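Local coordinates for erythrocyte membrane protein 1 (Plasmodium falciparum, PDB 2XU0), which probably binds host cell-surface receptors as a variant adhesin of infected red cells, represented by its N-terminal segment and first Duffy-binding-like domain, a rosetting domain, at residues N395-K406 / Y418-I429. The protein carries 10 engineered substitutions. Residues are numbered along the deposited sequence; the frame is centred on the assembly and turned at random.
With PRO (proline), chain B.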
loop_
_atom_site.group_PDB
_atom_site.type_symbol
_atom_site.label_atom_id
_atom_site.label_comp_id
_atom_site.label_asym_id
_atom_site.label_seq_id
_atom_site.Cartn_x
_atom_site.Cartn_y
_atom_site.Cartn_z
ATOM N N ASN A 395 8.984 -8.241 8.655
ATOM C CA ASN A 395 10.062 -9.145 8.306
ATOM C C ASN A 395 9.746 -10.500 8.927
ATOM O O ASN A 395 9.838 -11.528 8.258
ATOM C CB ASN A 395 11.369 -8.576 8.875
ATOM C CG ASN A 395 12.622 -9.290 8.502
ATOM O OD1 ASN A 395 12.736 -10.519 8.569
ATOM N ND2 ASN A 395 13.618 -8.512 8.170
ATOM N N LEU A 396 9.346 -10.496 10.199
ATOM C CA LEU A 396 8.956 -11.704 10.921
ATOM C C LEU A 396 7.659 -12.295 10.344
ATOM O O LEU A 396 7.572 -13.511 10.158
ATOM C CB LEU A 396 8.780 -11.412 12.433
ATOM C CG LEU A 396 10.049 -11.155 13.220
ATOM C CD1 LEU A 396 9.740 -10.486 14.537
ATOM C CD2 LEU A 396 10.787 -12.443 13.493
ATOM N N LYS A 397 6.666 -11.450 10.075
ATOM C CA LYS A 397 5.391 -11.899 9.528
ATOM C C LYS A 397 5.593 -12.593 8.188
ATOM O O LYS A 397 4.882 -13.551 7.911
ATOM C CB LYS A 397 4.384 -10.730 9.386
ATOM C CG LYS A 397 2.924 -11.189 9.061
ATOM C CD LYS A 397 2.370 -12.024 10.188
ATOM C CE LYS A 397 0.901 -12.314 10.123
ATOM N NZ LYS A 397 0.493 -13.104 11.314
ATOM N N TYR A 398 6.520 -12.084 7.349
ATOM C CA TYR A 398 6.855 -12.652 6.049
ATOM C C TYR A 398 7.351 -14.086 6.231
ATOM O O TYR A 398 6.834 -15.009 5.594
ATOM C CB TYR A 398 7.892 -11.795 5.282
ATOM C CG TYR A 398 8.164 -12.341 3.898
ATOM C CD1 TYR A 398 7.301 -12.067 2.842
ATOM C CD2 TYR A 398 9.176 -13.279 3.680
ATOM C CE1 TYR A 398 7.488 -12.641 1.582
ATOM C CE2 TYR A 398 9.395 -13.829 2.412
ATOM C CZ TYR A 398 8.537 -13.521 1.370
ATOM O OH TYR A 398 8.709 -14.075 0.121
ATOM N N SER A 399 8.343 -14.270 7.114
ATOM C CA SER A 399 8.885 -15.588 7.429
ATOM C C SER A 399 7.749 -16.551 7.881
ATOM O O SER A 399 7.652 -17.664 7.379
ATOM C CB SER A 399 9.953 -15.443 8.510
ATOM O OG SER A 399 10.463 -16.711 8.882
ATOM N N MET A 400 6.870 -16.084 8.771
ATOM C CA MET A 400 5.725 -16.817 9.291
ATOM C C MET A 400 4.742 -17.230 8.185
ATOM O O MET A 400 4.290 -18.362 8.209
ATOM C CB MET A 400 5.005 -16.000 10.362
ATOM C CG MET A 400 5.802 -15.890 11.658
ATOM S SD MET A 400 5.198 -14.559 12.709
ATOM C CE MET A 400 3.695 -15.310 13.353
ATOM N N GLU A 401 4.432 -16.318 7.207
ATOM C CA GLU A 401 3.545 -16.624 6.074
ATOM C C GLU A 401 4.165 -17.697 5.181
ATOM O O GLU A 401 3.468 -18.624 4.787
ATOM C CB GLU A 401 3.150 -15.349 5.275
ATOM C CG GLU A 401 2.302 -14.371 6.077
ATOM C CD GLU A 401 0.988 -14.949 6.582
ATOM O OE1 GLU A 401 -0.001 -14.929 5.819
ATOM O OE2 GLU A 401 0.948 -15.440 7.731
ATOM N N ILE A 402 5.474 -17.587 4.900
ATOM C CA ILE A 402 6.245 -18.559 4.127
ATOM C C ILE A 402 6.242 -19.942 4.855
ATOM O O ILE A 402 6.009 -20.967 4.206
ATOM C CB ILE A 402 7.684 -18.015 3.859
ATOM C CG1 ILE A 402 7.714 -16.927 2.762
ATOM C CG2 ILE A 402 8.698 -19.145 3.560
ATOM C CD1 ILE A 402 7.306 -17.355 1.296
ATOM N N GLN A 403 6.482 -19.949 6.193
ATOM C CA GLN A 403 6.506 -21.164 7.046
ATOM C C GLN A 403 5.140 -21.831 7.123
ATOM O O GLN A 403 5.056 -23.067 7.134
ATOM C CB GLN A 403 7.020 -20.870 8.477
ATOM C CG GLN A 403 8.520 -20.550 8.580
ATOM C CD GLN A 403 9.406 -21.544 7.865
ATOM O OE1 GLN A 403 10.142 -21.188 6.943
ATOM N NE2 GLN A 403 9.323 -22.815 8.243
ATOM N N LYS A 404 4.074 -21.013 7.181
ATOM C CA LYS A 404 2.698 -21.482 7.188
ATOM C C LYS A 404 2.469 -22.274 5.881
ATOM O O LYS A 404 1.907 -23.360 5.937
ATOM C CB LYS A 404 1.742 -20.286 7.305
ATOM C CG LYS A 404 0.273 -20.613 7.088
ATOM C CD LYS A 404 -0.589 -19.364 7.034
ATOM C CE LYS A 404 -0.440 -18.602 5.737
ATOM N NZ LYS A 404 -1.457 -17.536 5.643
ATOM N N TRP A 405 2.990 -21.776 4.734
ATOM C CA TRP A 405 2.861 -22.442 3.439
ATOM C C TRP A 405 3.551 -23.805 3.412
ATOM O O TRP A 405 2.965 -24.770 2.914
ATOM C CB TRP A 405 3.368 -21.551 2.283
ATOM C CG TRP A 405 3.444 -22.297 0.985
ATOM C CD1 TRP A 405 2.393 -22.682 0.202
ATOM C CD2 TRP A 405 4.613 -22.902 0.418
ATOM N NE1 TRP A 405 2.841 -23.468 -0.834
ATOM C CE2 TRP A 405 4.197 -23.633 -0.717
ATOM C CE3 TRP A 405 5.971 -22.918 0.775
ATOM C CZ2 TRP A 405 5.096 -24.350 -1.516
ATOM C CZ3 TRP A 405 6.860 -23.634 -0.012
ATOM C CH2 TRP A 405 6.422 -24.340 -1.143
ATOM N N LYS A 406 4.805 -23.864 3.906
ATOM C CA LYS A 406 5.629 -25.071 3.948
ATOM C C LYS A 406 4.989 -26.169 4.794
ATOM O O LYS A 406 4.941 -27.324 4.361
ATOM C CB LYS A 406 7.034 -24.740 4.482
ATOM C CG LYS A 406 8.044 -24.419 3.395
ATOM C CD LYS A 406 9.179 -23.536 3.908
ATOM C CE LYS A 406 10.367 -23.500 2.969
ATOM N NZ LYS A 406 10.070 -22.800 1.686
ATOM N N TYR A 418 1.782 -18.314 -2.474
ATOM C CA TYR A 418 3.021 -18.612 -1.754
ATOM C C TYR A 418 3.771 -19.782 -2.436
ATOM O O TYR A 418 4.998 -19.754 -2.454
ATOM C CB TYR A 418 2.796 -18.783 -0.240
ATOM C CG TYR A 418 2.581 -17.462 0.475
ATOM C CD1 TYR A 418 3.654 -16.628 0.784
ATOM C CD2 TYR A 418 1.308 -17.057 0.869
ATOM C CE1 TYR A 418 3.456 -15.399 1.425
ATOM C CE2 TYR A 418 1.104 -15.847 1.535
ATOM C CZ TYR A 418 2.180 -15.016 1.801
ATOM O OH TYR A 418 1.974 -13.807 2.428
ATOM N N GLU A 419 3.037 -20.716 -3.119
ATOM C CA GLU A 419 3.640 -21.817 -3.906
ATOM C C GLU A 419 4.488 -21.168 -5.031
ATOM O O GLU A 419 5.646 -21.526 -5.205
ATOM C CB GLU A 419 2.538 -22.721 -4.524
ATOM C CG GLU A 419 2.577 -24.175 -4.075
ATOM C CD GLU A 419 1.287 -24.717 -3.485
ATOM O OE1 GLU A 419 0.258 -24.739 -4.200
ATOM O OE2 GLU A 419 1.317 -25.173 -2.319
ATOM N N ASN A 420 3.924 -20.166 -5.737
ATOM C CA ASN A 420 4.606 -19.433 -6.805
ATOM C C ASN A 420 5.805 -18.616 -6.349
ATOM O O ASN A 420 6.764 -18.531 -7.100
ATOM C CB ASN A 420 3.638 -18.567 -7.588
ATOM C CG ASN A 420 2.971 -19.324 -8.694
ATOM O OD1 ASN A 420 3.501 -19.427 -9.807
ATOM N ND2 ASN A 420 1.816 -19.914 -8.396
ATOM N N LEU A 421 5.750 -17.984 -5.155
ATOM C CA LEU A 421 6.870 -17.208 -4.593
ATOM C C LEU A 421 8.054 -18.126 -4.347
ATOM O O LEU A 421 9.199 -17.741 -4.586
ATOM C CB LEU A 421 6.490 -16.556 -3.243
ATOM C CG LEU A 421 5.746 -15.248 -3.267
ATOM C CD1 LEU A 421 5.323 -14.880 -1.874
ATOM C CD2 LEU A 421 6.602 -14.126 -3.876
ATOM N N ASP A 422 7.761 -19.319 -3.824
ATOM C CA ASP A 422 8.724 -20.379 -3.534
ATOM C C ASP A 422 9.398 -20.883 -4.802
ATOM O O ASP A 422 10.618 -21.020 -4.795
ATOM C CB ASP A 422 8.048 -21.539 -2.797
ATOM C CG ASP A 422 8.963 -22.724 -2.573
ATOM O OD1 ASP A 422 9.788 -22.667 -1.637
ATOM O OD2 ASP A 422 8.825 -23.726 -3.308
ATOM N N LYS A 423 8.617 -21.145 -5.883
ATOM C CA LYS A 423 9.107 -21.598 -7.190
ATOM C C LYS A 423 10.156 -20.632 -7.723
ATOM O O LYS A 423 11.161 -21.068 -8.283
ATOM C CB LYS A 423 7.954 -21.767 -8.198
ATOM C CG LYS A 423 7.337 -23.162 -8.165
ATOM C CD LYS A 423 6.104 -23.264 -9.055
ATOM C CE LYS A 423 5.238 -24.442 -8.681
ATOM N NZ LYS A 423 3.865 -24.298 -9.229
ATOM N N LYS A 424 9.944 -19.320 -7.489
ATOM C CA LYS A 424 10.886 -18.257 -7.820
ATOM C C LYS A 424 11.870 -18.143 -6.621
ATOM O O LYS A 424 11.838 -19.004 -5.743
ATOM C CB LYS A 424 10.124 -16.970 -8.156
ATOM C CG LYS A 424 9.100 -17.208 -9.261
ATOM C CD LYS A 424 8.242 -15.993 -9.594
ATOM C CE LYS A 424 7.373 -16.234 -10.814
ATOM N NZ LYS A 424 6.321 -17.264 -10.575
ATOM N N SER A 425 12.774 -17.176 -6.578
ATOM C CA SER A 425 13.726 -17.176 -5.442
ATOM C C SER A 425 13.191 -16.802 -4.014
ATOM O O SER A 425 13.850 -17.095 -3.005
ATOM C CB SER A 425 14.969 -16.353 -5.787
ATOM O OG SER A 425 14.664 -15.041 -6.237
ATOM N N TYR A 426 11.963 -16.271 -3.946
ATOM C CA TYR A 426 11.333 -15.614 -2.802
ATOM C C TYR A 426 10.952 -16.346 -1.506
ATOM O O TYR A 426 10.458 -15.692 -0.594
ATOM C CB TYR A 426 10.307 -14.587 -3.282
ATOM C CG TYR A 426 10.763 -13.949 -4.579
ATOM C CD1 TYR A 426 11.927 -13.184 -4.633
ATOM C CD2 TYR A 426 10.107 -14.214 -5.777
ATOM C CE1 TYR A 426 12.418 -12.694 -5.842
ATOM C CE2 TYR A 426 10.564 -13.685 -6.986
ATOM C CZ TYR A 426 11.729 -12.941 -7.014
ATOM O OH TYR A 426 12.195 -12.417 -8.201
ATOM N N SER A 427 11.333 -17.622 -1.332
ATOM C CA SER A 427 11.109 -18.298 -0.039
ATOM C C SER A 427 12.074 -17.714 1.014
ATOM O O SER A 427 11.785 -17.724 2.209
ATOM C CB SER A 427 11.317 -19.801 -0.163
ATOM O OG SER A 427 10.078 -20.446 -0.397
ATOM N N THR A 428 13.216 -17.194 0.541
ATOM C CA THR A 428 14.251 -16.516 1.320
ATOM C C THR A 428 13.752 -15.087 1.540
ATOM O O THR A 428 13.338 -14.439 0.572
ATOM C CB THR A 428 15.573 -16.514 0.512
ATOM O OG1 THR A 428 15.793 -17.793 -0.095
ATOM C CG2 THR A 428 16.776 -16.124 1.348
ATOM N N ILE A 429 13.759 -14.595 2.802
ATOM C CA ILE A 429 13.335 -13.225 3.116
ATOM C C ILE A 429 14.249 -12.236 2.394
ATOM O O ILE A 429 13.765 -11.241 1.871
ATOM C CB ILE A 429 13.159 -12.932 4.647
ATOM C CG1 ILE A 429 12.862 -11.434 4.968
ATOM C CG2 ILE A 429 14.344 -13.408 5.456
ATOM C CD1 ILE A 429 11.521 -10.829 4.463
HETATM N N PRO B . 6.990 -16.175 15.921
HETATM C CA PRO B . 7.804 -15.247 16.727
HETATM C C PRO B . 7.150 -13.868 16.831
HETATM O O PRO B . 6.402 -13.487 15.885
HETATM C CB PRO B . 9.146 -15.184 15.962
HETATM C CG PRO B . 8.836 -15.654 14.556
HETATM C CD PRO B . 7.697 -16.629 14.701
HETATM O OXT PRO B . 7.422 -13.152 17.825
HETATM O O HOH W 1 -0.391 -13.611 3.511
#
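Tyr-398 OH donates a hydrogen bond to the backbone O of Tyr-426, very short at 2.5 Å. The oxygen lies at the ring edge, in the ring plane. CG of Tyr-398 is anti to the backbone N (chi1 -176°), which sends the ring across to the 425-428 turn. Ile-429 CD1 packs obliquely on this ring, 3.5 Å from Tyr-398 CD2, and Phe-432 stacks on it.

In the conformer of Glu-419 described here, Trp-405 NE1 donates to Glu-419 OE2 at 2.7 Å. The bond is slightly bent (153°) and meets the carboxylate from above its plane. It may hold for part of the molecules only. Backbone N of Glu-419 lies over one face of the indole.

These residues belong to the C-terminal subdomain of the Duffy-binding-like fold. Here residues 395-406 of the long helix 371-407 cross residues 418-423 of helix 415-423 at -101°, and helix 311-338 packs on Tyr-398, Tyr-418 and Leu-421.

Asp-422 OD1 has two partners. Ser-427 OG donates to the anti lone pair of Asp-422 OD1 at 2.6 Å, and Lys-406 NZ makes a longer salt bridge to the same OD1 at 3.3 Å. Tyr-418 OH and Glu-401 OE1 share a water, which donates to the carboxylate. Lys-404 NZ makes a salt bridge to Glu-401 OE1 (3.0 Å), from above the carboxylate plane. Ile-402 CD1 lies at the edge of the Tyr-418 ring, 3.8 Å from Tyr-418 CD1. Met-400 and Leu-396 instead touch the bound proline.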